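Local coordinates for protein Cif-like 1 (Burkholderia cenocepacia, PDB 7JQY) that probably hydrolyses epoxides, as a Cif-like enzyme of the alpha/beta hydrolase fold that assembles as an octamer, at residues G95-A99 with A230-D234; E187-L192 with I208-D213; Y195-V201 with G283-E289. The protein carries 1 engineered substitution. One frame throughout, in Å; residues are numbered along the deposited sequence.

How the interactions relate
The three contacts lie around and within the helical region inserted between strands 140-146 and 250-255, the usual site of the cap in this fold. Interaction 1 ties the start of its last helix to core helix 98-111; interaction 2 pairs two cap helices; interaction 3 joins helix 187-198 and the turn after it to the loop following strand 274-279. Interactions 2 and 3 share that helix, centres 14 Å apart, and touch where Tyr211 OH lies 2.7 Å from Asp288 OD1, a probable hydrogen bond. Interaction 1 is separate, its centre 24 and 25 Å from theirs. Lys98 and His284 approach the presumed nucleophile elbow, whose central residue, Ser123, is engineered, without touching it.

Interaction 1: G95-A99 with A230-D234; sequences GYDKA and AFPQD
Lys98 is held twice by Asp234, once through its backbone and once through its ammonium group. Its backbone N donates to Asp234 OD1 over 2.7 Å in a nearly straight bond (N-H...O 172°), while NZ forms a salt bridge with Asp234 OD2, also at 2.7 Å. Both donors come to the syn side of their oxygen, somewhat out of the carboxylate plane, and so the two ends of one short acid are spanned by a single residue. Lysine can do this because its chain bends at chi2 (-45°) and again at chi4, curling NZ back beside its own backbone. There NZ also donates to Tyr96 O at 2.8 Å, in the carbonyl plane, and to Leu227 O, so that three oxygens surround the buried charge. A water adds to the grip on the carboxylate, donating to Asp234 OD1 and accepting from Ala99 N.

Beside this polar core, Ala230 CB packs 3.6 Å from Tyr96 O; a methyl group fits where the two segments run close, with the CA atoms of Asp97 and Ala230 5.3 Å apart. At the exposed margin the extended Gln233 lays its amide over the carboxylate of Asp97, the planes 15° apart and Gln233 NE2 3.7 Å from Asp97 CG. Asp97 is the N-cap of helix 98-111, a position suited to a short acceptor; its side chain caps a backbone N of the first turn, and OD2 bonds Ser100 OG.

In alpha/beta hydrolases a helical cap is commonly inserted after the sixth strand of the sheet. Through the Lys98-Asp234 bonds the start of helix 231-241, at the end of the inserted region, is joined to the start of helix 98-111, while helix 124-135, which follows the presumed nucleophile elbow, touches Lys98 and Phe231, and helix 220-229 covers Tyr96.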
loop_
_atom_site.group_PDB
_atom_site.type_symbol
_atom_site.label_atom_id
_atom_site.label_comp_id
_atom_site.label_asym_id
_atom_site.label_seq_id
_atom_site.Cartn_x
_atom_site.Cartn_y
_atom_site.Cartn_z
ATOM N N GLY B 95 1.124 -15.214 30.182
ATOM C CA GLY B 95 0.759 -14.565 31.425
ATOM C C GLY B 95 -0.436 -13.644 31.296
ATOM O O GLY B 95 -0.583 -12.712 32.093
ATOM N N TYR B 96 -1.314 -13.892 30.324
ATOM C CA TYR B 96 -2.445 -13.012 30.064
ATOM C C TYR B 96 -3.757 -13.516 30.664
ATOM O O TYR B 96 -4.803 -12.909 30.416
ATOM C CB TYR B 96 -2.594 -12.772 28.556
ATOM C CG TYR B 96 -1.419 -12.008 27.985
ATOM C CD1 TYR B 96 -0.499 -12.626 27.143
ATOM C CD2 TYR B 96 -1.200 -10.678 28.334
ATOM C CE1 TYR B 96 0.575 -11.938 26.637
ATOM C CE2 TYR B 96 -0.126 -9.981 27.838
ATOM C CZ TYR B 96 0.762 -10.616 26.990
ATOM O OH TYR B 96 1.845 -9.922 26.497
ATOM N N ASP B 97 -3.731 -14.609 31.429
ATOM C CA ASP B 97 -4.857 -14.940 32.299
ATOM C C ASP B 97 -4.940 -13.909 33.414
ATOM O O ASP B 97 -3.915 -13.423 33.903
ATOM C CB ASP B 97 -4.704 -16.335 32.890
ATOM C CG ASP B 97 -3.423 -16.478 33.689
ATOM O OD1 ASP B 97 -2.349 -16.610 33.061
ATOM O OD2 ASP B 97 -3.487 -16.422 34.936
ATOM N N LYS B 98 -6.167 -13.572 33.819
ATOM C CA LYS B 98 -6.340 -12.415 34.690
ATOM C C LYS B 98 -5.767 -12.648 36.084
ATOM O O LYS B 98 -5.283 -11.700 36.716
ATOM C CB LYS B 98 -7.823 -12.045 34.766
ATOM C CG LYS B 98 -8.466 -11.837 33.395
ATOM C CD LYS B 98 -7.558 -10.982 32.501
ATOM C CE LYS B 98 -7.892 -11.134 31.026
ATOM N NZ LYS B 98 -7.601 -12.483 30.463
ATOM N N ALA B 99 -5.803 -13.889 36.582
ATOM C CA ALA B 99 -5.242 -14.162 37.905
ATOM C C ALA B 99 -3.743 -13.878 37.931
ATOM O O ALA B 99 -3.227 -13.292 38.889
ATOM C CB ALA B 99 -5.524 -15.605 38.321
ATOM N N ALA B 230 -7.518 -15.880 26.627
ATOM C CA ALA B 230 -7.454 -16.480 27.953
ATOM C C ALA B 230 -8.811 -16.552 28.657
ATOM O O ALA B 230 -8.865 -17.021 29.797
ATOM C CB ALA B 230 -6.480 -15.699 28.839
ATOM N N PHE B 231 -9.895 -16.061 28.044
ATOM C CA PHE B 231 -11.202 -16.076 28.714
ATOM C C PHE B 231 -11.622 -17.454 29.223
ATOM O O PHE B 231 -12.073 -17.540 30.378
ATOM C CB PHE B 231 -12.287 -15.494 27.795
ATOM C CG PHE B 231 -12.349 -13.990 27.794
ATOM C CD1 PHE B 231 -11.596 -13.242 28.690
ATOM C CD2 PHE B 231 -13.125 -13.324 26.860
ATOM C CE1 PHE B 231 -11.644 -11.852 28.671
ATOM C CE2 PHE B 231 -13.181 -11.939 26.837
ATOM C CZ PHE B 231 -12.440 -11.198 27.739
ATOM N N PRO B 232 -11.502 -18.553 28.460
ATOM C CA PRO B 232 -11.913 -19.854 29.030
ATOM C C PRO B 232 -11.194 -20.200 30.321
ATOM O O PRO B 232 -11.834 -20.630 31.293
ATOM C CB PRO B 232 -11.582 -20.861 27.915
ATOM C CG PRO B 232 -11.282 -20.079 26.704
ATOM C CD PRO B 232 -11.324 -18.621 26.998
ATOM N N GLN B 233 -9.883 -19.961 30.376
ATOM C CA GLN B 233 -9.125 -20.199 31.597
ATOM C C GLN B 233 -9.598 -19.289 32.721
ATOM O O GLN B 233 -9.646 -19.702 33.888
ATOM C CB GLN B 233 -7.635 -19.988 31.314
ATOM C CG GLN B 233 -6.733 -20.063 32.513
ATOM C CD GLN B 233 -5.253 -19.890 32.143
ATOM O OE1 GLN B 233 -4.897 -19.695 30.970
ATOM N NE2 GLN B 233 -4.390 -19.962 33.147
ATOM N N ASP B 234 -9.938 -18.040 32.388
ATOM C CA ASP B 234 -10.464 -17.108 33.382
ATOM C C ASP B 234 -11.812 -17.575 33.928
ATOM O O ASP B 234 -12.118 -17.366 35.108
ATOM C CB ASP B 234 -10.588 -15.709 32.770
ATOM C CG ASP B 234 -9.223 -15.094 32.400
ATOM O OD1 ASP B 234 -8.287 -15.167 33.222
ATOM O OD2 ASP B 234 -9.094 -14.547 31.283
HETATM O O HOH W 1 -5.322 -18.845 36.111
HETATM O O HOH W 2 -7.581 -15.906 35.696
#

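Interaction 2: E187-L192 with I208-D213; sequences ERAYIL and IAVYAD
Arg188 NH2 and Asp213 OD2 meet at 2.7 Å, the shortest bond of a side-on salt bridge. Next to it Arg188 NE donates to Asp213 OD1 over 3.1 Å, so two nitrogens on one edge of the guanidinium face the two carboxylate oxygens, each through its syn lone pair. A third, weak bond runs from NH2 to OD1. The two flat groups are nearly coplanar, 13° apart, which lets both main bonds lie close to the guanidinium plane. A bend at chi3 (-112°) turns that edge toward the acid, and the methyl of Ala209 lies over one face of the group, offset toward its rim. A long, flexible arginine suits this exposed side of the contact, where its charge can reach across to the next helix.

Helices 187-198 and 205-215 belong to the cap of the alpha/beta hydrolase fold; the segments 187-192 and 208-213 cross at 126° with axes 8.6 Å apart. Ala212 suits this closeness: its small CB sits 3.7 Å from Arg188 CA, with Ile191 CG2 3.9 Å from the same CB. Ile191 bears on the same residue with a second branch, for CD1 lies 3.8 Å from Ala212 CA.

Farther along, Leu192 CD1 comes within 3.8 Å of Ile208 CG2, the two side chains crossing at a slant. The CG2 branch of Ile208 points anti to its own backbone N, and it also meets Ile191 CG2 more loosely. Glu187 only brushes Ala212 O with its CB, its carboxylate being turned to Gly185 N. On the other side of helix 187-198, Ala189 and Tyr190 pack on Met181 and Leu182 of a second subunit.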
loop_
_atom_site.group_PDB
_atom_site.type_symbol
_atom_site.label_atom_id
_atom_site.label_comp_id
_atom_site.label_asym_id
_atom_site.label_seq_id
_atom_site.Cartn_x
_atom_site.Cartn_y
_atom_site.Cartn_z
ATOM N N GLU B 187 -5.776 0.088 13.163
ATOM C CA GLU B 187 -6.086 0.175 14.584
ATOM C C GLU B 187 -6.953 1.391 14.874
ATOM O O GLU B 187 -7.925 1.305 15.639
ATOM C CB GLU B 187 -4.796 0.212 15.402
ATOM C CG GLU B 187 -3.842 -0.957 15.129
ATOM C CD GLU B 187 -2.957 -0.738 13.912
ATOM O OE1 GLU B 187 -3.085 0.317 13.247
ATOM O OE2 GLU B 187 -2.138 -1.635 13.612
ATOM N N ARG B 188 -6.648 2.518 14.233
ATOM C CA ARG B 188 -7.414 3.739 14.476
ATOM C C ARG B 188 -8.873 3.586 14.046
ATOM O O ARG B 188 -9.797 3.903 14.806
ATOM C CB ARG B 188 -6.762 4.905 13.738
ATOM C CG ARG B 188 -6.822 6.216 14.480
ATOM C CD ARG B 188 -5.939 7.253 13.810
ATOM N NE ARG B 188 -4.780 7.614 14.625
ATOM C CZ ARG B 188 -4.192 8.808 14.575
ATOM N NH1 ARG B 188 -4.657 9.740 13.754
ATOM N NH2 ARG B 188 -3.142 9.077 15.347
ATOM N N ALA B 189 -9.101 3.100 12.827
ATOM C CA ALA B 189 -10.469 2.934 12.345
ATOM C C ALA B 189 -11.219 1.879 13.156
ATOM O O ALA B 189 -12.422 2.021 13.413
ATOM C CB ALA B 189 -10.461 2.583 10.860
ATOM N N TYR B 190 -10.535 0.801 13.537
ATOM C CA TYR B 190 -11.189 -0.246 14.309
ATOM C C TYR B 190 -11.535 0.233 15.712
ATOM O O TYR B 190 -12.654 0.016 16.188
ATOM C CB TYR B 190 -10.294 -1.487 14.366
ATOM C CG TYR B 190 -10.908 -2.676 15.091
ATOM C CD1 TYR B 190 -11.932 -3.429 14.504
ATOM C CD2 TYR B 190 -10.447 -3.064 16.345
ATOM C CE1 TYR B 190 -12.472 -4.521 15.147
ATOM C CE2 TYR B 190 -10.989 -4.160 17.007
ATOM C CZ TYR B 190 -12.002 -4.886 16.402
ATOM O OH TYR B 190 -12.545 -5.974 17.055
ATOM N N ILE B 191 -10.601 0.915 16.376
ATOM C CA ILE B 191 -10.783 1.267 17.781
ATOM C C ILE B 191 -11.687 2.487 17.940
ATOM O O ILE B 191 -12.460 2.573 18.900
ATOM C CB ILE B 191 -9.407 1.466 18.440
ATOM C CG1 ILE B 191 -8.807 0.107 18.780
ATOM C CG2 ILE B 191 -9.492 2.335 19.679
ATOM C CD1 ILE B 191 -7.257 0.101 18.808
ATOM N N LEU B 192 -11.592 3.465 17.032
ATOM C CA LEU B 192 -12.504 4.605 17.102
ATOM C C LEU B 192 -13.949 4.154 16.932
ATOM O O LEU B 192 -14.851 4.652 17.616
ATOM C CB LEU B 192 -12.149 5.644 16.035
ATOM C CG LEU B 192 -11.394 6.903 16.461
ATOM C CD1 LEU B 192 -9.964 6.565 16.897
ATOM C CD2 LEU B 192 -11.372 7.879 15.310
ATOM N N ILE B 208 -9.453 9.389 21.767
ATOM C CA ILE B 208 -9.527 7.970 21.426
ATOM C C ILE B 208 -8.297 7.544 20.622
ATOM O O ILE B 208 -7.797 6.423 20.782
ATOM C CB ILE B 208 -10.841 7.666 20.674
ATOM C CG1 ILE B 208 -12.049 8.240 21.431
ATOM C CG2 ILE B 208 -11.022 6.162 20.495
ATOM C CD1 ILE B 208 -13.284 8.398 20.578
ATOM N N ALA B 209 -7.759 8.441 19.791
ATOM C CA ALA B 209 -6.584 8.106 18.986
ATOM C C ALA B 209 -5.359 7.822 19.852
ATOM O O ALA B 209 -4.459 7.088 19.433
ATOM C CB ALA B 209 -6.283 9.232 17.996
ATOM N N VAL B 210 -5.308 8.382 21.060
ATOM C CA VAL B 210 -4.225 8.048 21.976
ATOM C C VAL B 210 -4.244 6.558 22.292
ATOM O O VAL B 210 -3.198 5.890 22.278
ATOM C CB VAL B 210 -4.346 8.893 23.253
ATOM C CG1 VAL B 210 -3.328 8.443 24.291
ATOM C CG2 VAL B 210 -4.197 10.370 22.918
ATOM N N TYR B 211 -5.435 6.007 22.562
ATOM C CA TYR B 211 -5.560 4.564 22.750
ATOM C C TYR B 211 -5.207 3.815 21.471
ATOM O O TYR B 211 -4.414 2.867 21.489
ATOM C CB TYR B 211 -6.984 4.196 23.175
ATOM C CG TYR B 211 -7.569 4.949 24.341
ATOM C CD1 TYR B 211 -6.855 5.121 25.529
ATOM C CD2 TYR B 211 -8.868 5.444 24.272
ATOM C CE1 TYR B 211 -7.410 5.799 26.601
ATOM C CE2 TYR B 211 -9.435 6.116 25.335
ATOM C CZ TYR B 211 -8.712 6.287 26.502
ATOM O OH TYR B 211 -9.286 6.962 27.554
ATOM N N ALA B 212 -5.809 4.215 20.349
ATOM C CA ALA B 212 -5.603 3.485 19.102
ATOM C C ALA B 212 -4.125 3.449 18.718
ATOM O O ALA B 212 -3.631 2.420 18.239
ATOM C CB ALA B 212 -6.453 4.100 17.986
ATOM N N ASP B 213 -3.402 4.562 18.911
ATOM C CA ASP B 213 -1.973 4.575 18.579
ATOM C C ASP B 213 -1.164 3.654 19.491
ATOM O O ASP B 213 -0.156 3.083 19.060
ATOM C CB ASP B 213 -1.430 6.009 18.610
ATOM C CG ASP B 213 -2.048 6.891 17.516
ATOM O OD1 ASP B 213 -2.856 6.377 16.690
ATOM O OD2 ASP B 213 -1.744 8.101 17.489
#

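Interaction 3: Y195-V201 with G283-E289; sequences YKKRTHV and GHWLPDE
Glu289 CB packs 3.8 Å from Val201 CB, at the root of a side chain whose buried carboxylate ties the cap of this alpha/beta hydrolase to the loop after strand 274-279. From there the chain runs extended, CG passing close to Thr199 OG1, whose hydroxyl donates to Val201 O. At the tip, OE1 accepts three backbone N-H groups, from His200 and Val201 at 2.9 Å each and from Gly283, all well out of the carboxylate plane, His200 N and Val201 N on one side of it and Gly283 N on the other. OE2 takes the N-H of Trp285, the N-cap residue of the helix bearing Glu289. The buried glutamate thus accepts four backbone N-H groups, which probably stabilise its charge. Glycine suits position 283, where the backbone passes against Arg198 O and His200 N. Arg198 O accepts from His284 N.

Alongside, the Tyr195 ring stacks face to face on the five-membered ring of Trp285, planes 7° apart and centroids 3.8 Å, while His284 CD2 lies over the opposite indole face. Trp285 NE1 donates to Tyr195 O, a bond that fixes the indole against the helix. His284 itself bonds Ser258 OG through ND1. Arg37 of a third subunit bonds Thr199 O. Tyr195 OH also has Gln59 as partner, and it donates to Asp288 OD2 at 2.6 Å, meeting that oxygen 47° out of the carboxylate plane.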
loop_
_atom_site.group_PDB
_atom_site.type_symbol
_atom_site.label_atom_id
_atom_site.label_comp_id
_atom_site.label_asym_id
_atom_site.label_seq_id
_atom_site.Cartn_x
_atom_site.Cartn_y
_atom_site.Cartn_z
ATOM N N TYR B 195 -15.121 2.294 20.019
ATOM C CA TYR B 195 -15.369 3.213 21.065
ATOM C C TYR B 195 -16.637 4.002 20.905
ATOM O O TYR B 195 -17.406 4.053 21.791
ATOM C CB TYR B 195 -14.199 4.178 21.182
ATOM C CG TYR B 195 -13.620 4.334 22.538
ATOM C CD1 TYR B 195 -12.634 3.518 22.972
ATOM C CD2 TYR B 195 -14.034 5.309 23.368
ATOM C CE1 TYR B 195 -12.085 3.659 24.215
ATOM C CE2 TYR B 195 -13.496 5.457 24.607
ATOM C CZ TYR B 195 -12.514 4.627 25.018
ATOM O OH TYR B 195 -11.963 4.771 26.236
ATOM N N LYS B 196 -16.865 4.575 19.747
ATOM C CA LYS B 196 -18.003 5.469 19.571
ATOM C C LYS B 196 -19.328 4.721 19.598
ATOM O O LYS B 196 -20.338 5.279 20.033
ATOM C CB LYS B 196 -17.857 6.251 18.268
ATOM C CG LYS B 196 -16.755 7.288 18.308
ATOM C CD LYS B 196 -16.776 8.090 17.040
ATOM C CE LYS B 196 -15.403 8.490 16.568
ATOM N NZ LYS B 196 -15.516 9.676 15.662
ATOM N N LYS B 197 -19.343 3.458 19.169
ATOM C CA LYS B 197 -20.572 2.676 19.215
ATOM C C LYS B 197 -21.038 2.416 20.642
ATOM O O LYS B 197 -22.229 2.171 20.860
ATOM C CB LYS B 197 -20.363 1.345 18.485
ATOM C CG LYS B 197 -20.762 1.399 17.033
ATOM C CD LYS B 197 -20.368 0.156 16.271
ATOM C CE LYS B 197 -21.050 0.175 14.912
ATOM N NZ LYS B 197 -20.085 0.466 13.818
ATOM N N ARG B 198 -20.142 2.498 21.622
ATOM C CA ARG B 198 -20.473 2.206 23.009
ATOM C C ARG B 198 -20.493 3.446 23.893
ATOM O O ARG B 198 -20.786 3.334 25.087
ATOM C CB ARG B 198 -19.481 1.183 23.572
ATOM C CG ARG B 198 -19.578 -0.198 22.925
ATOM C CD ARG B 198 -18.297 -1.039 23.189
ATOM N NE ARG B 198 -18.495 -2.426 22.781
ATOM C CZ ARG B 198 -18.471 -2.845 21.521
ATOM N NH1 ARG B 198 -18.238 -1.987 20.526
ATOM N NH2 ARG B 198 -18.692 -4.125 21.252
ATOM N N THR B 199 -20.144 4.612 23.364
ATOM C CA THR B 199 -20.208 5.825 24.161
ATOM C C THR B 199 -21.589 6.456 24.020
ATOM O O THR B 199 -22.339 6.176 23.078
ATOM C CB THR B 199 -19.115 6.823 23.748
ATOM O OG1 THR B 199 -18.968 7.828 24.759
ATOM C CG2 THR B 199 -19.454 7.498 22.428
ATOM N N HIS B 200 -21.946 7.268 25.000
ATOM C CA HIS B 200 -23.125 8.119 24.859
ATOM C C HIS B 200 -22.774 9.590 24.928
ATOM O O HIS B 200 -23.382 10.400 24.219
ATOM C CB HIS B 200 -24.198 7.799 25.914
ATOM C CG HIS B 200 -25.468 8.561 25.713
ATOM N ND1 HIS B 200 -25.863 9.585 26.549
ATOM C CD2 HIS B 200 -26.415 8.474 24.750
ATOM C CE1 HIS B 200 -27.007 10.084 26.118
ATOM N NE2 HIS B 200 -27.363 9.428 25.028
ATOM N N VAL B 201 -21.830 9.954 25.790
ATOM C CA VAL B 201 -21.255 11.293 25.786
ATOM C C VAL B 201 -20.283 11.392 24.616
ATOM O O VAL B 201 -19.431 10.514 24.425
ATOM C CB VAL B 201 -20.550 11.580 27.122
ATOM C CG1 VAL B 201 -19.824 12.925 27.084
ATOM C CG2 VAL B 201 -21.566 11.537 28.274
ATOM N N GLY B 283 -22.425 6.303 28.802
ATOM C CA GLY B 283 -22.262 5.039 28.118
ATOM C C GLY B 283 -21.312 4.089 28.812
ATOM O O GLY B 283 -21.203 4.077 30.039
ATOM N N HIS B 284 -20.544 3.360 28.007
ATOM C CA HIS B 284 -19.709 2.269 28.480
ATOM C C HIS B 284 -18.407 2.741 29.113
ATOM O O HIS B 284 -17.821 1.993 29.903
ATOM C CB HIS B 284 -19.409 1.332 27.307
ATOM C CG HIS B 284 -18.745 0.048 27.693
ATOM N ND1 HIS B 284 -19.412 -0.972 28.338
ATOM C CD2 HIS B 284 -17.479 -0.392 27.501
ATOM C CE1 HIS B 284 -18.584 -1.984 28.532
ATOM N NE2 HIS B 284 -17.402 -1.655 28.039
ATOM N N TRP B 285 -17.949 3.956 28.807
ATOM C CA TRP B 285 -16.602 4.412 29.178
ATOM C C TRP B 285 -16.693 5.449 30.293
ATOM O O TRP B 285 -16.532 6.647 30.065
ATOM C CB TRP B 285 -15.867 4.989 27.953
ATOM C CG TRP B 285 -16.044 4.182 26.697
ATOM C CD1 TRP B 285 -16.868 4.474 25.639
ATOM C CD2 TRP B 285 -15.372 2.961 26.360
ATOM N NE1 TRP B 285 -16.742 3.509 24.669
ATOM C CE2 TRP B 285 -15.833 2.570 25.086
ATOM C CE3 TRP B 285 -14.421 2.163 27.010
ATOM C CZ2 TRP B 285 -15.388 1.403 24.452
ATOM C CZ3 TRP B 285 -13.977 1.006 26.380
ATOM C CH2 TRP B 285 -14.467 0.636 25.113
ATOM N N LEU B 286 -16.897 4.971 31.518
ATOM C CA LEU B 286 -17.126 5.881 32.637
ATOM C C LEU B 286 -16.010 6.899 32.829
ATOM O O LEU B 286 -16.322 8.095 32.959
ATOM C CB LEU B 286 -17.383 5.075 33.916
ATOM C CG LEU B 286 -18.777 5.287 34.516
ATOM C CD1 LEU B 286 -18.900 4.540 35.836
ATOM C CD2 LEU B 286 -19.079 6.773 34.700
ATOM N N PRO B 287 -14.721 6.522 32.868
ATOM C CA PRO B 287 -13.677 7.549 33.046
ATOM C C PRO B 287 -13.612 8.561 31.911
ATOM O O PRO B 287 -13.231 9.714 32.151
ATOM C CB PRO B 287 -12.383 6.726 33.149
ATOM C CG PRO B 287 -12.823 5.369 33.572
ATOM C CD PRO B 287 -14.150 5.163 32.888
ATOM N N ASP B 288 -13.934 8.170 30.677
ATOM C CA ASP B 288 -13.936 9.132 29.576
ATOM C C ASP B 288 -15.193 9.989 29.570
ATOM O O ASP B 288 -15.126 11.194 29.295
ATOM C CB ASP B 288 -13.811 8.415 28.229
ATOM C CG ASP B 288 -12.463 7.757 28.040
ATOM O OD1 ASP B 288 -11.464 8.485 27.814
ATOM O OD2 ASP B 288 -12.404 6.512 28.116
ATOM N N GLU B 289 -16.351 9.385 29.842
ATOM C CA GLU B 289 -17.621 10.053 29.593
ATOM C C GLU B 289 -18.079 10.913 30.761
ATOM O O GLU B 289 -18.507 12.050 30.557
ATOM C CB GLU B 289 -18.695 9.021 29.263
ATOM C CG GLU B 289 -18.479 8.304 27.959
ATOM C CD GLU B 289 -19.619 7.365 27.643
ATOM O OE1 GLU B 289 -20.784 7.839 27.558
ATOM O OE2 GLU B 289 -19.341 6.156 27.490
#